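Local coordinates for MaoC family protein (Mycobacterium tuberculosis H37Rv, PDB 3KHP) that probably dehydrates 3-hydroxyacyl thioesters as a MaoC-like, hot-dog-fold hydratase of the hydratase 2 type, at residues G239-A244 / L271-W276; A283-E288 / G304-V309. All blocks are in the same frame, centred on the assembly; numbering follows the deposited sequence.

Contact 1. Residues G239-A244 / L271-W276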
ATOM      1  N   GLY A 239     -12.941 -11.083  -3.988  1.00 16.69           N
ATOM      2  CA  GLY A 239     -12.548 -11.158  -5.395  1.00 17.30           C
ATOM      3  C   GLY A 239     -11.342 -12.069  -5.678  1.00 17.32           C
ATOM      4  O   GLY A 239     -11.280 -12.724  -6.714  1.00 16.16           O
ATOM      5  N   ARG A 240     -10.382 -12.069  -4.760  1.00 17.38           N
ATOM      6  CA  ARG A 240      -9.216 -12.932  -4.850  1.00 18.01           C
ATOM      7  C   ARG A 240      -9.643 -14.373  -4.661  1.00 18.25           C
ATOM      8  O   ARG A 240      -9.184 -15.261  -5.391  1.00 17.98           O
ATOM      9  CB  ARG A 240      -8.177 -12.595  -3.780  1.00 18.17           C
ATOM     10  CG  ARG A 240      -7.283 -11.436  -4.103  1.00 19.13           C
ATOM     11  CD  ARG A 240      -5.910 -11.583  -3.430  1.00 19.84           C
ATOM     12  NE  ARG A 240      -6.046 -11.348  -2.018  1.00 19.52           N
ATOM     13  CZ  ARG A 240      -5.738 -12.178  -1.037  1.00 21.19           C
ATOM     14  NH1 ARG A 240      -5.204 -13.377  -1.249  1.00 19.77           N
ATOM     15  NH2 ARG A 240      -5.977 -11.774   0.206  1.00 23.20           N
ATOM     16  N   ALA A 241     -10.502 -14.609  -3.672  1.00 17.42           N
ATOM     17  CA  ALA A 241     -11.022 -15.954  -3.452  1.00 17.79           C
ATOM     18  C   ALA A 241     -11.750 -16.463  -4.715  1.00 18.35           C
ATOM     19  O   ALA A 241     -11.655 -17.642  -5.053  1.00 18.40           O
ATOM     20  CB  ALA A 241     -11.906 -15.998  -2.264  1.00 16.43           C
ATOM     21  N   LEU A 242     -12.437 -15.582  -5.432  1.00 18.00           N
ATOM     22  CA  LEU A 242     -13.209 -16.041  -6.578  1.00 18.43           C
ATOM     23  C   LEU A 242     -12.300 -16.309  -7.770  1.00 17.98           C
ATOM     24  O   LEU A 242     -12.493 -17.271  -8.489  1.00 17.80           O
ATOM     25  CB  LEU A 242     -14.323 -15.044  -6.924  1.00 18.56           C
ATOM     26  CG  LEU A 242     -15.312 -14.825  -5.777  1.00 18.58           C
ATOM     27  CD1 LEU A 242     -16.127 -13.549  -6.019  1.00 19.08           C
ATOM     28  CD2 LEU A 242     -16.247 -16.045  -5.532  1.00 16.86           C
ATOM     29  N   VAL A 243     -11.303 -15.452  -7.961  1.00 18.38           N
ATOM     30  CA  VAL A 243     -10.298 -15.665  -8.954  1.00 18.26           C
ATOM     31  C   VAL A 243      -9.596 -17.015  -8.792  1.00 19.72           C
ATOM     32  O   VAL A 243      -9.382 -17.719  -9.783  1.00 19.81           O
ATOM     33  CB  VAL A 243      -9.273 -14.568  -8.903  1.00 18.36           C
ATOM     34  CG1 VAL A 243      -7.976 -14.963  -9.687  1.00 15.70           C
ATOM     35  CG2 VAL A 243      -9.888 -13.311  -9.452  1.00 16.55           C
ATOM     36  N   ALA A 244      -9.276 -17.388  -7.555  1.00 20.15           N
ATOM     37  CA  ALA A 244      -8.635 -18.663  -7.288  1.00 21.47           C
ATOM     38  C   ALA A 244      -9.574 -19.851  -7.563  1.00 22.41           C
ATOM     39  O   ALA A 244      -9.229 -20.773  -8.310  1.00 22.45           O
ATOM     40  CB  ALA A 244      -8.094 -18.723  -5.833  1.00 20.28           C
ATOM     41  N   LEU A 271     -11.731 -13.507   6.438  1.00 19.15           N
ATOM     42  CA  LEU A 271     -12.868 -13.502   5.565  1.00 18.62           C
ATOM     43  C   LEU A 271     -13.060 -14.867   4.848  1.00 19.81           C
ATOM     44  O   LEU A 271     -12.223 -15.268   4.004  1.00 19.92           O
ATOM     45  CB  LEU A 271     -12.733 -12.348   4.576  1.00 17.49           C
ATOM     46  CG  LEU A 271     -12.749 -10.958   5.205  1.00 15.82           C
ATOM     47  CD1 LEU A 271     -12.165  -9.953   4.258  1.00 12.40           C
ATOM     48  CD2 LEU A 271     -14.138 -10.536   5.652  1.00 13.33           C
ATOM     49  N   SER A 272     -14.172 -15.552   5.172  1.00 19.85           N
ATOM     50  CA  SER A 272     -14.582 -16.817   4.511  1.00 20.75           C
ATOM     51  C   SER A 272     -15.565 -16.618   3.392  1.00 20.11           C
ATOM     52  O   SER A 272     -16.724 -16.342   3.651  1.00 20.86           O
ATOM     53  CB  SER A 272     -15.335 -17.743   5.475  1.00 21.06           C
ATOM     54  OG  SER A 272     -14.475 -18.360   6.364  1.00 24.81           O
ATOM     55  N   THR A 273     -15.138 -16.850   2.164  1.00 19.82           N
ATOM     56  CA  THR A 273     -16.003 -16.725   1.026  1.00 18.97           C
ATOM     57  C   THR A 273     -16.564 -18.094   0.617  1.00 19.81           C
ATOM     58  O   THR A 273     -15.828 -18.979   0.199  1.00 19.70           O
ATOM     59  CB  THR A 273     -15.282 -16.075  -0.090  1.00 18.13           C
ATOM     60  OG1 THR A 273     -14.845 -14.809   0.370  1.00 15.43           O
ATOM     61  CG2 THR A 273     -16.193 -15.859  -1.256  1.00 17.09           C
ATOM     62  N   VAL A 274     -17.871 -18.241   0.781  1.00 20.16           N
ATOM     63  CA  VAL A 274     -18.586 -19.468   0.489  1.00 20.95           C
ATOM     64  C   VAL A 274     -19.259 -19.362  -0.855  1.00 21.25           C
ATOM     65  O   VAL A 274     -19.970 -18.413  -1.134  1.00 20.12           O
ATOM     66  CB  VAL A 274     -19.636 -19.828   1.582  1.00 20.92           C
ATOM     67  CG1 VAL A 274     -18.937 -20.448   2.749  1.00 21.88           C
ATOM     68  CG2 VAL A 274     -20.466 -18.614   2.018  1.00 19.30           C
ATOM     69  N   ILE A 275     -19.008 -20.349  -1.693  1.00 22.26           N
ATOM     70  CA  ILE A 275     -19.331 -20.253  -3.089  1.00 23.35           C
ATOM     71  C   ILE A 275     -20.205 -21.452  -3.488  1.00 25.01           C
ATOM     72  O   ILE A 275     -20.052 -22.546  -2.942  1.00 25.04           O
ATOM     73  CB  ILE A 275     -18.050 -20.240  -3.924  1.00 23.10           C
ATOM     74  CG1 ILE A 275     -17.106 -19.109  -3.455  1.00 23.61           C
ATOM     75  CG2 ILE A 275     -18.382 -20.112  -5.408  1.00 22.22           C
ATOM     76  CD1 ILE A 275     -15.720 -19.140  -4.112  1.00 21.69           C
ATOM     77  N   TRP A 276     -21.113 -21.224  -4.437  1.00 26.26           N
ATOM     78  CA  TRP A 276     -21.969 -22.263  -4.988  1.00 27.33           C
ATOM     79  C   TRP A 276     -21.939 -22.112  -6.473  1.00 28.88           C
ATOM     80  O   TRP A 276     -22.353 -21.050  -6.980  1.00 28.70           O
ATOM     81  CB  TRP A 276     -23.432 -22.077  -4.553  1.00 27.42           C
ATOM     82  CG  TRP A 276     -23.735 -22.360  -3.136  1.00 25.94           C
ATOM     83  CD1 TRP A 276     -24.263 -23.507  -2.633  1.00 26.73           C
ATOM     84  CD2 TRP A 276     -23.571 -21.478  -2.029  1.00 26.29           C
ATOM     85  NE1 TRP A 276     -24.425 -23.402  -1.270  1.00 25.82           N
ATOM     86  CE2 TRP A 276     -24.004 -22.162  -0.878  1.00 25.62           C
ATOM     87  CE3 TRP A 276     -23.097 -20.177  -1.892  1.00 25.56           C
ATOM     88  CZ2 TRP A 276     -23.967 -21.590   0.380  1.00 26.45           C
ATOM     89  CZ3 TRP A 276     -23.075 -19.614  -0.636  1.00 24.33           C
ATOM     90  CH2 TRP A 276     -23.505 -20.312   0.475  1.00 24.84           C
TER

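Contact 2. Residues A283-E288 / G304-V309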
ATOM      1  N   ALA A 283     -21.980 -18.328 -10.656  1.00 26.11           N
ATOM      2  CA  ALA A 283     -21.983 -18.794  -9.293  1.00 24.83           C
ATOM      3  C   ALA A 283     -22.570 -17.722  -8.401  1.00 23.70           C
ATOM      4  O   ALA A 283     -22.704 -16.578  -8.825  1.00 22.76           O
ATOM      5  CB  ALA A 283     -20.561 -19.136  -8.855  1.00 24.86           C
ATOM      6  N   VAL A 284     -22.881 -18.108  -7.164  1.00 22.45           N
ATOM      7  CA  VAL A 284     -23.307 -17.177  -6.155  1.00 22.38           C
ATOM      8  C   VAL A 284     -22.428 -17.353  -4.943  1.00 22.39           C
ATOM      9  O   VAL A 284     -21.803 -18.399  -4.792  1.00 23.17           O
ATOM     10  CB  VAL A 284     -24.818 -17.344  -5.788  1.00 22.16           C
ATOM     11  CG1 VAL A 284     -25.682 -16.986  -6.983  1.00 21.79           C
ATOM     12  CG2 VAL A 284     -25.134 -18.762  -5.280  1.00 20.78           C
ATOM     13  N   PHE A 285     -22.372 -16.339  -4.085  1.00 21.37           N
ATOM     14  CA  PHE A 285     -21.520 -16.410  -2.905  1.00 21.11           C
ATOM     15  C   PHE A 285     -21.903 -15.496  -1.757  1.00 21.22           C
ATOM     16  O   PHE A 285     -22.663 -14.556  -1.906  1.00 20.73           O
ATOM     17  CB  PHE A 285     -20.046 -16.138  -3.288  1.00 20.51           C
ATOM     18  CG  PHE A 285     -19.750 -14.687  -3.578  1.00 18.51           C
ATOM     19  CD1 PHE A 285     -19.253 -13.855  -2.579  1.00 17.48           C
ATOM     20  CD2 PHE A 285     -20.001 -14.143  -4.828  1.00 15.57           C
ATOM     21  CE1 PHE A 285     -18.975 -12.511  -2.836  1.00 16.37           C
ATOM     22  CE2 PHE A 285     -19.739 -12.813  -5.088  1.00 16.18           C
ATOM     23  CZ  PHE A 285     -19.226 -11.987  -4.094  1.00 16.72           C
ATOM     24  N   ARG A 286     -21.338 -15.797  -0.600  1.00 22.23           N
ATOM     25  CA  ARG A 286     -21.293 -14.868   0.506  1.00 23.26           C
ATOM     26  C   ARG A 286     -19.897 -14.839   1.054  1.00 22.67           C
ATOM     27  O   ARG A 286     -19.149 -15.803   0.910  1.00 21.45           O
ATOM     28  CB  ARG A 286     -22.209 -15.294   1.636  1.00 23.64           C
ATOM     29  CG  ARG A 286     -23.649 -15.278   1.294  1.00 28.46           C
ATOM     30  CD  ARG A 286     -24.528 -15.415   2.561  1.00 33.07           C
ATOM     31  NE  ARG A 286     -25.012 -16.771   2.709  1.00 38.19           N
ATOM     32  CZ  ARG A 286     -26.188 -17.227   2.275  1.00 41.12           C
ATOM     33  NH1 ARG A 286     -27.066 -16.442   1.660  1.00 41.72           N
ATOM     34  NH2 ARG A 286     -26.483 -18.499   2.467  1.00 41.17           N
ATOM     35  N   THR A 287     -19.578 -13.738   1.729  1.00 22.44           N
ATOM     36  CA  THR A 287     -18.395 -13.673   2.574  1.00 21.73           C
ATOM     37  C   THR A 287     -18.824 -13.441   4.016  1.00 22.08           C
ATOM     38  O   THR A 287     -19.709 -12.653   4.249  1.00 21.89           O
ATOM     39  CB  THR A 287     -17.476 -12.598   2.064  1.00 21.15           C
ATOM     40  OG1 THR A 287     -17.203 -12.877   0.681  1.00 19.35           O
ATOM     41  CG2 THR A 287     -16.187 -12.574   2.849  1.00 18.73           C
ATOM     42  N   GLU A 288     -18.194 -14.134   4.959  1.00 22.58           N
ATOM     43  CA  GLU A 288     -18.556 -14.086   6.366  1.00 24.24           C
ATOM     44  C   GLU A 288     -17.314 -14.070   7.218  1.00 24.36           C
ATOM     45  O   GLU A 288     -16.252 -14.460   6.769  1.00 24.81           O
ATOM     46  CB  GLU A 288     -19.340 -15.347   6.805  1.00 24.50           C
ATOM     47  CG  GLU A 288     -20.279 -15.954   5.795  1.00 28.94           C
ATOM     48  CD  GLU A 288     -20.850 -17.357   6.185  1.00 31.72           C
ATOM     49  OE1 GLU A 288     -20.143 -18.217   6.781  1.00 31.60           O
ATOM     50  OE2 GLU A 288     -22.033 -17.575   5.844  1.00 36.01           O
ATOM     51  N   GLY A 304     -23.962 -12.384  -3.308  1.00 20.93           N
ATOM     52  CA  GLY A 304     -22.863 -12.405  -4.267  1.00 20.89           C
ATOM     53  C   GLY A 304     -23.228 -13.162  -5.518  1.00 21.03           C
ATOM     54  O   GLY A 304     -23.841 -14.212  -5.437  1.00 20.66           O
ATOM     55  N   ALA A 305     -22.836 -12.624  -6.668  1.00 21.27           N
ATOM     56  CA  ALA A 305     -23.132 -13.206  -7.968  1.00 22.23           C
ATOM     57  C   ALA A 305     -21.897 -13.052  -8.822  1.00 22.84           C
ATOM     58  O   ALA A 305     -21.272 -11.987  -8.819  1.00 23.39           O
ATOM     59  CB  ALA A 305     -24.331 -12.475  -8.618  1.00 21.41           C
ATOM     60  N   VAL A 306     -21.524 -14.103  -9.535  1.00 23.31           N
ATOM     61  CA  VAL A 306     -20.286 -14.103 -10.274  1.00 24.13           C
ATOM     62  C   VAL A 306     -20.537 -14.692 -11.630  1.00 24.85           C
ATOM     63  O   VAL A 306     -21.206 -15.704 -11.752  1.00 24.92           O
ATOM     64  CB  VAL A 306     -19.182 -15.018  -9.632  1.00 24.03           C
ATOM     65  CG1 VAL A 306     -17.818 -14.614 -10.135  1.00 23.46           C
ATOM     66  CG2 VAL A 306     -19.205 -14.987  -8.177  1.00 24.35           C
ATOM     67  N   GLU A 307     -19.964 -14.079 -12.639  1.00 26.32           N
ATOM     68  CA  GLU A 307     -19.909 -14.673 -13.961  1.00 27.80           C
ATOM     69  C   GLU A 307     -18.439 -14.910 -14.268  1.00 28.52           C
ATOM     70  O   GLU A 307     -17.584 -14.076 -13.956  1.00 27.59           O
ATOM     71  CB  GLU A 307     -20.550 -13.766 -15.011  1.00 27.64           C
ATOM     72  CG  GLU A 307     -22.042 -13.569 -14.787  1.00 28.47           C
ATOM     73  CD  GLU A 307     -22.651 -12.489 -15.645  1.00 29.04           C
ATOM     74  OE1 GLU A 307     -22.210 -12.280 -16.789  1.00 29.77           O
ATOM     75  OE2 GLU A 307     -23.580 -11.825 -15.154  1.00 31.94           O
ATOM     76  N   TYR A 308     -18.156 -16.069 -14.844  1.00 30.08           N
ATOM     77  CA  TYR A 308     -16.775 -16.462 -15.126  1.00 31.64           C
ATOM     78  C   TYR A 308     -16.683 -17.413 -16.334  1.00 33.57           C
ATOM     79  O   TYR A 308     -17.663 -18.069 -16.710  1.00 32.74           O
ATOM     80  CB  TYR A 308     -16.145 -17.079 -13.875  1.00 30.52           C
ATOM     81  CG  TYR A 308     -16.709 -18.413 -13.500  1.00 30.28           C
ATOM     82  CD1 TYR A 308     -16.031 -19.586 -13.835  1.00 30.90           C
ATOM     83  CD2 TYR A 308     -17.909 -18.532 -12.821  1.00 28.88           C
ATOM     84  CE1 TYR A 308     -16.520 -20.821 -13.499  1.00 28.77           C
ATOM     85  CE2 TYR A 308     -18.416 -19.781 -12.486  1.00 28.69           C
ATOM     86  CZ  TYR A 308     -17.704 -20.926 -12.840  1.00 29.47           C
ATOM     87  OH  TYR A 308     -18.149 -22.200 -12.506  1.00 31.52           O
ATOM     88  N   VAL A 309     -15.505 -17.421 -16.955  1.00 35.93           N
ATOM     89  CA  VAL A 309     -15.213 -18.282 -18.081  1.00 38.16           C
ATOM     90  C   VAL A 309     -14.582 -19.554 -17.556  1.00 40.24           C
ATOM     91  O   VAL A 309     -13.574 -19.483 -16.834  1.00 40.71           O
ATOM     92  CB  VAL A 309     -14.202 -17.637 -19.013  1.00 38.27           C
ATOM     93  CG1 VAL A 309     -13.711 -18.659 -20.030  1.00 39.26           C
ATOM     94  CG2 VAL A 309     -14.803 -16.419 -19.699  1.00 38.44           C
TER

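Contact 1. Residues G239-A244 / L271-W276
L242 and I275 make the tight part of this helix-on-sheet contact. The methyl CD2 of L242 lies 3.4 Å from CD1 of I275, closer than usual for two methyl carbons. I275 sets CG1 anti to its carbonyl carbon (chi1 -55°), and the chain then runs extended toward the helix, so its terminal methyl does the touching. One residue earlier on the helix and two earlier on the strand, the packing is looser. There CB of A241 faces CB of T273 at 4.0 Å, and these two residues have the nearest CA atoms, 6.7 Å apart. The segment axes approach to 9.0 Å. Their directions differ by 44°. No hydrogen bond crosses the contact. The hydroxyl OG1 of T273 is instead bonded to OG1 of T287 on the next strand. All four touching residues are buried. The more open side is a flank of the helix that does not touch the strand: A244 is exposed there, and R240 is partly exposed although its NE is bonded to O of V52. Helix 231-245 thus covers strand 271-279, the helix-on-sheet packing of a hot-dog fold. L242 also touches F285 of strand 282-289, and A241 touches I190 of strand 188-192.

Contact 2. Residues A283-E288 / G304-V309
This is an antiparallel strand pairing inside the long antiparallel sheet of the chain, in its C-terminal part. It joins the two strands of the hairpin 282-289 and 298-308. Three residue pairs set the register. A283 with V306 and F285 with G304 are hydrogen-bonded pairs; V284 with A305, between them, is a non-hydrogen-bonded pair. A283 and V306 exchange two bonds, N of A283 to O of V306 at 2.9 Å and N of V306 to O of A283 at 2.8 Å. F285 and G304 also exchange two, but these differ in shape. The donor N of G304 lies in the carbonyl plane of F285. The donor N of F285 stands 55° out of the carbonyl plane of G304. The same carbonyl O of G304 takes a CA-H contact from V284, with CA at 3.1 Å.

The ring of F285 lies over G304. Its CG sits between the backbone N and the carbonyl carbon (chi1 75°), which folds the ring back across the neighbouring strand. CA of G304 stands over one ring face, 3.5 Å from the centroid, in a CH-pi contact. With no side chain at G304, the ring can come this close to the backbone. CG2 of V306 then meets CD2 of F285 at 3.5 Å, obliquely to the ring. Farther along, CE2 of Y308 comes 4.3 Å from CB of A283, while N of A283 lies at the edge of the tyrosine ring.

F285 and V306 share the face that helix 231-245 covers, and both touch L242. On the opposite face, V284 packs on P179 and F181. Strand 254-261 flanks 298-308, and strand 271-279 flanks 282-289.

Overall arrangement
The two contacts lie side by side in the C-terminal part of the chain, their centres about 7 Å apart and on the same side of the chain's centre. Along the chain, both segments of contact 1 precede those of contact 2. Strands 271-279 and 282-289 follow each other and are neighbours in one antiparallel sheet. V274 N to R286 O and S272 N to E288 O, each at 2.8 Å, are probable hydrogen bonds between them. Contact 1 lays helix 231-245 on this sheet, and contact 2 carries the sheet on to strand 298-308. The helix and the three strands are thus joined in succession, consistent with a hot-dog unit whose sheet wraps a central helix.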